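Long-range contacts in uncharacterized protein (Staphylococcus aureus subsp. aureus, PDB 3H04), which is of unknown function but has an alpha/beta-hydrolase fold related to feruloyl esterases and probably acts as a serine hydrolase: residues 18-23 with 59-64; 129-134 with 189-194. All coordinates share one frame; numbering follows the deposited sequence.

Contact 1 of 2, residues 18-23 with 59-64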
loop_
_atom_site.group_PDB
_atom_site.type_symbol
_atom_site.label_atom_id
_atom_site.label_comp_id
_atom_site.label_asym_id
_atom_site.label_seq_id
_atom_site.Cartn_x
_atom_site.Cartn_y
_atom_site.Cartn_z
ATOM N N TYR A 18 -14.984 -4.098 -1.361
ATOM C CA TYR A 18 -13.877 -4.956 -1.025
ATOM C C TYR A 18 -14.256 -6.390 -1.346
ATOM O O TYR A 18 -15.451 -6.702 -1.409
ATOM C CB TYR A 18 -13.365 -4.772 0.406
ATOM C CG TYR A 18 -14.274 -5.191 1.526
ATOM C CD1 TYR A 18 -14.257 -6.500 2.013
ATOM C CD2 TYR A 18 -15.149 -4.274 2.116
ATOM C CE1 TYR A 18 -15.085 -6.892 3.066
ATOM C CE2 TYR A 18 -15.990 -4.666 3.157
ATOM C CZ TYR A 18 -15.925 -5.970 3.622
ATOM O OH TYR A 18 -16.711 -6.311 4.657
ATOM N N THR A 19 -13.237 -7.194 -1.650
ATOM C CA THR A 19 -13.358 -8.614 -1.964
ATOM C C THR A 19 -12.612 -9.454 -0.944
ATOM O O THR A 19 -11.530 -9.085 -0.445
ATOM C CB THR A 19 -12.799 -8.986 -3.354
ATOM O OG1 THR A 19 -11.369 -8.776 -3.355
ATOM C CG2 THR A 19 -13.425 -8.129 -4.429
ATOM N N ILE A 20 -13.209 -10.584 -0.606
ATOM C CA ILE A 20 -12.584 -11.558 0.257
ATOM C C ILE A 20 -12.415 -12.814 -0.564
ATOM O O ILE A 20 -13.393 -13.329 -1.140
ATOM C CB ILE A 20 -13.450 -11.887 1.499
ATOM C CG1 ILE A 20 -13.705 -10.615 2.326
ATOM C CG2 ILE A 20 -12.810 -13.040 2.349
ATOM C CD1 ILE A 20 -14.274 -10.903 3.710
ATOM N N ILE A 21 -11.176 -13.306 -0.618
ATOM C CA ILE A 21 -10.896 -14.629 -1.146
ATOM C C ILE A 21 -10.602 -15.512 0.048
ATOM O O ILE A 21 -9.681 -15.201 0.822
ATOM C CB ILE A 21 -9.638 -14.623 -2.057
ATOM C CG1 ILE A 21 -9.915 -13.873 -3.359
ATOM C CG2 ILE A 21 -9.171 -16.115 -2.334
ATOM C CD1 ILE A 21 -8.700 -13.214 -3.973
ATOM N N LYS A 22 -11.355 -16.609 0.190
ATOM C CA LYS A 22 -11.246 -17.499 1.355
ATOM C C LYS A 22 -10.029 -18.414 1.334
ATOM O O LYS A 22 -9.578 -18.841 0.265
ATOM C CB LYS A 22 -12.492 -18.393 1.486
ATOM C CG LYS A 22 -13.809 -17.669 1.691
ATOM C CD LYS A 22 -13.871 -16.835 2.990
ATOM C CE LYS A 22 -14.238 -17.649 4.222
ATOM N NZ LYS A 22 -12.996 -18.029 4.978
ATOM N N ALA A 23 -9.511 -18.709 2.529
ATOM C CA ALA A 23 -8.448 -19.719 2.704
ATOM C C ALA A 23 -8.862 -21.048 2.072
ATOM O O ALA A 23 -9.956 -21.503 2.323
ATOM C CB ALA A 23 -8.156 -19.915 4.165
ATOM N N HIS A 59 -3.812 -20.845 3.538
ATOM C CA HIS A 59 -4.259 -20.913 4.926
ATOM C C HIS A 59 -4.752 -19.593 5.515
ATOM O O HIS A 59 -5.223 -19.574 6.653
ATOM C CB HIS A 59 -3.164 -21.544 5.773
ATOM C CG HIS A 59 -2.920 -22.987 5.442
ATOM N ND1 HIS A 59 -1.674 -23.481 5.113
ATOM C CD2 HIS A 59 -3.779 -24.033 5.346
ATOM C CE1 HIS A 59 -1.772 -24.777 4.855
ATOM N NE2 HIS A 59 -3.041 -25.135 4.982
ATOM N N TYR A 60 -4.683 -18.513 4.729
ATOM C CA TYR A 60 -5.120 -17.189 5.154
ATOM C C TYR A 60 -6.242 -16.680 4.251
ATOM O O TYR A 60 -6.292 -17.003 3.059
ATOM C CB TYR A 60 -3.925 -16.214 5.161
ATOM C CG TYR A 60 -2.892 -16.636 6.176
ATOM C CD1 TYR A 60 -2.999 -16.255 7.515
ATOM C CD2 TYR A 60 -1.862 -17.482 5.832
ATOM C CE1 TYR A 60 -2.085 -16.681 8.467
ATOM C CE2 TYR A 60 -0.951 -17.887 6.754
ATOM C CZ TYR A 60 -1.062 -17.500 8.080
ATOM O OH TYR A 60 -0.141 -17.960 9.009
ATOM N N ASP A 61 -7.162 -15.896 4.807
ATOM C CA ASP A 61 -8.083 -15.131 3.940
ATOM C C ASP A 61 -7.352 -13.896 3.455
ATOM O O ASP A 61 -6.528 -13.335 4.198
ATOM C CB ASP A 61 -9.338 -14.681 4.699
ATOM C CG ASP A 61 -10.278 -15.842 5.031
ATOM O OD1 ASP A 61 -9.891 -17.018 4.837
ATOM O OD2 ASP A 61 -11.393 -15.543 5.492
ATOM N N LEU A 62 -7.656 -13.492 2.218
ATOM C CA LEU A 62 -7.079 -12.324 1.582
ATOM C C LEU A 62 -8.212 -11.356 1.260
ATOM O O LEU A 62 -9.133 -11.714 0.552
ATOM C CB LEU A 62 -6.321 -12.693 0.296
ATOM C CG LEU A 62 -5.609 -11.507 -0.364
ATOM C CD1 LEU A 62 -4.540 -10.952 0.585
ATOM C CD2 LEU A 62 -4.994 -11.953 -1.688
ATOM N N ILE A 63 -8.148 -10.153 1.816
ATOM C CA ILE A 63 -9.206 -9.160 1.621
ATOM C C ILE A 63 -8.650 -7.954 0.876
ATOM O O ILE A 63 -7.780 -7.286 1.392
ATOM C CB ILE A 63 -9.779 -8.723 2.946
ATOM C CG1 ILE A 63 -10.215 -9.940 3.750
ATOM C CG2 ILE A 63 -10.995 -7.787 2.697
ATOM C CD1 ILE A 63 -9.277 -10.426 4.848
ATOM N N GLN A 64 -9.131 -7.676 -0.328
ATOM C CA GLN A 64 -8.546 -6.616 -1.139
ATOM C C GLN A 64 -9.361 -5.336 -1.014
ATOM O O GLN A 64 -10.501 -5.289 -1.490
ATOM C CB GLN A 64 -8.391 -7.145 -2.568
ATOM C CG GLN A 64 -7.521 -8.374 -2.467
ATOM C CD GLN A 64 -7.201 -9.059 -3.737
ATOM O OE1 GLN A 64 -7.597 -10.208 -3.902
ATOM N NE2 GLN A 64 -6.401 -8.423 -4.608
#

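Contact 2 of 2, residues 129-134 with 189-194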
loop_
_atom_site.group_PDB
_atom_site.type_symbol
_atom_site.label_atom_id
_atom_site.label_comp_id
_atom_site.label_asym_id
_atom_site.label_seq_id
_atom_site.Cartn_x
_atom_site.Cartn_y
_atom_site.Cartn_z
ATOM N N SER A 129 7.084 4.858 5.603
ATOM C CA SER A 129 6.332 5.179 6.838
ATOM C C SER A 129 6.062 6.689 7.014
ATOM O O SER A 129 5.605 7.149 8.073
ATOM C CB SER A 129 7.154 4.684 8.031
ATOM O OG SER A 129 8.399 5.399 8.163
ATOM N N ARG A 130 6.479 7.464 6.027
ATOM C CA ARG A 130 6.404 8.922 6.134
ATOM C C ARG A 130 6.339 9.509 4.725
ATOM O O ARG A 130 6.830 8.890 3.773
ATOM C CB ARG A 130 7.621 9.448 6.900
ATOM C CG ARG A 130 8.907 8.872 6.321
ATOM C CD ARG A 130 10.182 9.309 6.993
ATOM N NE ARG A 130 11.333 8.683 6.325
ATOM C CZ ARG A 130 12.594 8.841 6.723
ATOM N NH1 ARG A 130 12.870 9.584 7.775
ATOM N NH2 ARG A 130 13.591 8.263 6.063
ATOM N N ILE A 131 5.701 10.669 4.598
ATOM C CA ILE A 131 5.692 11.440 3.333
ATOM C C ILE A 131 6.607 12.656 3.362
ATOM O O ILE A 131 6.981 13.154 2.300
ATOM C CB ILE A 131 4.281 11.860 2.898
ATOM C CG1 ILE A 131 3.554 12.640 3.969
ATOM C CG2 ILE A 131 3.458 10.600 2.575
ATOM C CD1 ILE A 131 2.243 13.179 3.502
ATOM N N ASN A 132 6.980 13.107 4.558
ATOM C CA ASN A 132 7.844 14.260 4.743
ATOM C C ASN A 132 9.279 13.835 4.589
ATOM O O ASN A 132 10.004 13.739 5.579
ATOM C CB ASN A 132 7.644 14.896 6.127
ATOM C CG ASN A 132 8.485 16.147 6.317
ATOM O OD1 ASN A 132 8.994 16.720 5.343
ATOM N ND2 ASN A 132 8.637 16.580 7.561
ATOM N N THR A 133 9.707 13.602 3.353
ATOM C CA THR A 133 11.057 13.097 3.086
ATOM C C THR A 133 11.520 13.756 1.776
ATOM O O THR A 133 10.692 14.131 0.929
ATOM C CB THR A 133 11.084 11.479 3.099
ATOM O OG1 THR A 133 9.768 10.922 2.904
ATOM C CG2 THR A 133 11.510 10.952 4.378
ATOM N N GLU A 134 12.812 13.973 1.577
ATOM C CA GLU A 134 13.202 14.832 0.444
ATOM C C GLU A 134 12.840 14.224 -0.949
ATOM O O GLU A 134 12.367 14.942 -1.848
ATOM C CB GLU A 134 14.681 15.235 0.528
ATOM C CG GLU A 134 14.995 16.658 0.007
ATOM C CD GLU A 134 14.211 17.837 0.681
ATOM O OE1 GLU A 134 14.006 17.833 1.914
ATOM O OE2 GLU A 134 13.813 18.795 -0.035
ATOM N N ILE A 189 -1.362 15.525 -2.769
ATOM C CA ILE A 189 -1.871 14.921 -1.516
ATOM C C ILE A 189 -2.914 15.833 -0.834
ATOM O O ILE A 189 -3.867 15.347 -0.245
ATOM C CB ILE A 189 -0.677 14.552 -0.601
ATOM C CG1 ILE A 189 -0.172 13.160 -0.981
ATOM C CG2 ILE A 189 -1.013 14.670 0.894
ATOM C CD1 ILE A 189 1.272 12.943 -0.650
ATOM N N ASN A 190 -2.739 17.145 -0.999
ATOM C CA ASN A 190 -3.765 18.160 -0.751
ATOM C C ASN A 190 -4.200 18.137 0.727
ATOM O O ASN A 190 -5.370 17.971 1.033
ATOM C CB ASN A 190 -4.965 17.984 -1.694
ATOM C CG ASN A 190 -5.892 19.188 -1.695
ATOM O OD1 ASN A 190 -5.486 20.292 -1.326
ATOM N ND2 ASN A 190 -7.153 18.976 -2.089
ATOM N N ILE A 191 -3.232 18.223 1.627
ATOM C CA ILE A 191 -3.548 18.297 3.055
ATOM C C ILE A 191 -2.929 19.536 3.628
ATOM O O ILE A 191 -2.076 20.136 2.987
ATOM C CB ILE A 191 -3.121 17.043 3.859
ATOM C CG1 ILE A 191 -1.603 16.784 3.746
ATOM C CG2 ILE A 191 -4.048 15.922 3.516
ATOM C CD1 ILE A 191 -1.161 15.458 4.224
ATOM N N ALA A 192 -3.368 19.906 4.840
ATOM C CA ALA A 192 -3.048 21.197 5.418
ATOM C C ALA A 192 -1.575 21.219 5.737
ATOM O O ALA A 192 -0.911 22.214 5.525
ATOM C CB ALA A 192 -3.872 21.472 6.708
ATOM N N ASP A 193 -1.069 20.124 6.280
ATOM C CA ASP A 193 0.322 20.082 6.713
ATOM C C ASP A 193 0.874 18.676 6.624
ATOM O O ASP A 193 0.649 17.836 7.504
ATOM C CB ASP A 193 0.467 20.585 8.135
ATOM C CG ASP A 193 1.931 20.727 8.542
ATOM O OD1 ASP A 193 2.848 20.374 7.723
ATOM O OD2 ASP A 193 2.160 21.203 9.663
ATOM N N TYR A 194 1.596 18.429 5.549
ATOM C CA TYR A 194 2.176 17.099 5.292
ATOM C C TYR A 194 3.262 16.727 6.288
ATOM O O TYR A 194 3.695 15.565 6.301
ATOM C CB TYR A 194 2.754 17.045 3.876
ATOM C CG TYR A 194 3.998 17.891 3.723
ATOM C CD1 TYR A 194 5.261 17.332 3.876
ATOM C CD2 TYR A 194 3.920 19.254 3.454
ATOM C CE1 TYR A 194 6.398 18.097 3.774
ATOM C CE2 TYR A 194 5.069 20.033 3.342
ATOM C CZ TYR A 194 6.305 19.438 3.494
ATOM O OH TYR A 194 7.461 20.206 3.393
#

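Contact 1 of 2, residues 18-23 with 59-64
The carboxylate of D61 is gripped from two residues of the facing segment at once: the ammonium NZ of K22 meets OD2 on its syn side at 3.0 Å in a salt bridge, and the backbone N of A23 reaches OD1 at 2.9 Å from above the carboxylate plane. It lies beside the end of strand 15-21, near the start of the antiparallel strand 60-65 of the alpha/beta-hydrolase sheet; here A23 N bonds to a side-chain oxygen of the neighbouring strand. Y93 OH and T28 OG1 add bonds to OD2 and OD1, and this buried carboxylate, with its four partners, probably stays ionised. The K22 chain is bent at chi2, chi3 and chi4, which folds its amine back to the acid. Within the strands, I21 and L62 form a hydrogen-bonded pair, I21 N giving to L62 O at 172°, while I20 and I63 are a non-hydrogen-bonded pair. Beta-branched isoleucines suit the extended backbone: CG1 of I20 lies alongside CG1 of I63, 3.8 Å away, and CG2 of I63 meets CD1 of the Y18 ring obliquely. On the opposite face helix 50-56 packs through I53 against I21, L62 and Q64. Q64 turns its NE2 to the carbonyl of A45, and its OE1 lies 3.2 Å from CD1 of I21, a contact of oxygen with methyl.

Contact 2 of 2, residues 129-134 with 189-194
The side chain of I131 packs against I189, I191 and Y194; both segments belong to the largely helical insertion between strands 121-125 and 212-217 of this alpha/beta-hydrolase fold. From CB, the CG1 branch sets out between the backbone N and the carbonyl carbon (chi1 55°) and then runs extended toward segment 189-194. CG1 passes 3.7 Å from the carbonyl O of Y194. Beyond it, the tip CD1 touches three residues: CB of Y194 at 3.9 Å, CD1 of I191 at 4.2 Å and CD1 of I189 at 4.3 Å. A long, branched aliphatic chain suits this apolar meeting point, which L75 of helix 75-91 and W185 and I186 of helix 185-189 also help to line. The next residue, N132, the centre of an inverse gamma turn, places its amide beside the Y194 ring. The two flat groups stand 88° apart. No hydrogen bond joins the segments; the tyrosine ring offers its polarised C-H rim to the amide oxygen instead. With CG anti to the backbone N (chi1 -177°), N132 carries OD1 to the ring edge, near the ring plane, 3.3 Å from CE1 of Y194.

Overall arrangement
Contact 1 joins neighbouring strands of the central sheet; contact 2 ties the loop leading into the inserted helices to a loop between two of them. The centre of each contact is about 16 Å from the centre of the chain, on opposite sides, yet contact 1 is largely buried and contact 2 only partly so. Their segments share no strand or helix, but helix 75-91 starts beside contact 2 and the residues just after it, Q92 and Y93, reach contact 1. Main-chain hydrogen bonding, with a charged group at one end, fixes the first, which covers more than twice the area of the second. Contact 2 depends on apolar side chains and an amide oxygen at a ring edge.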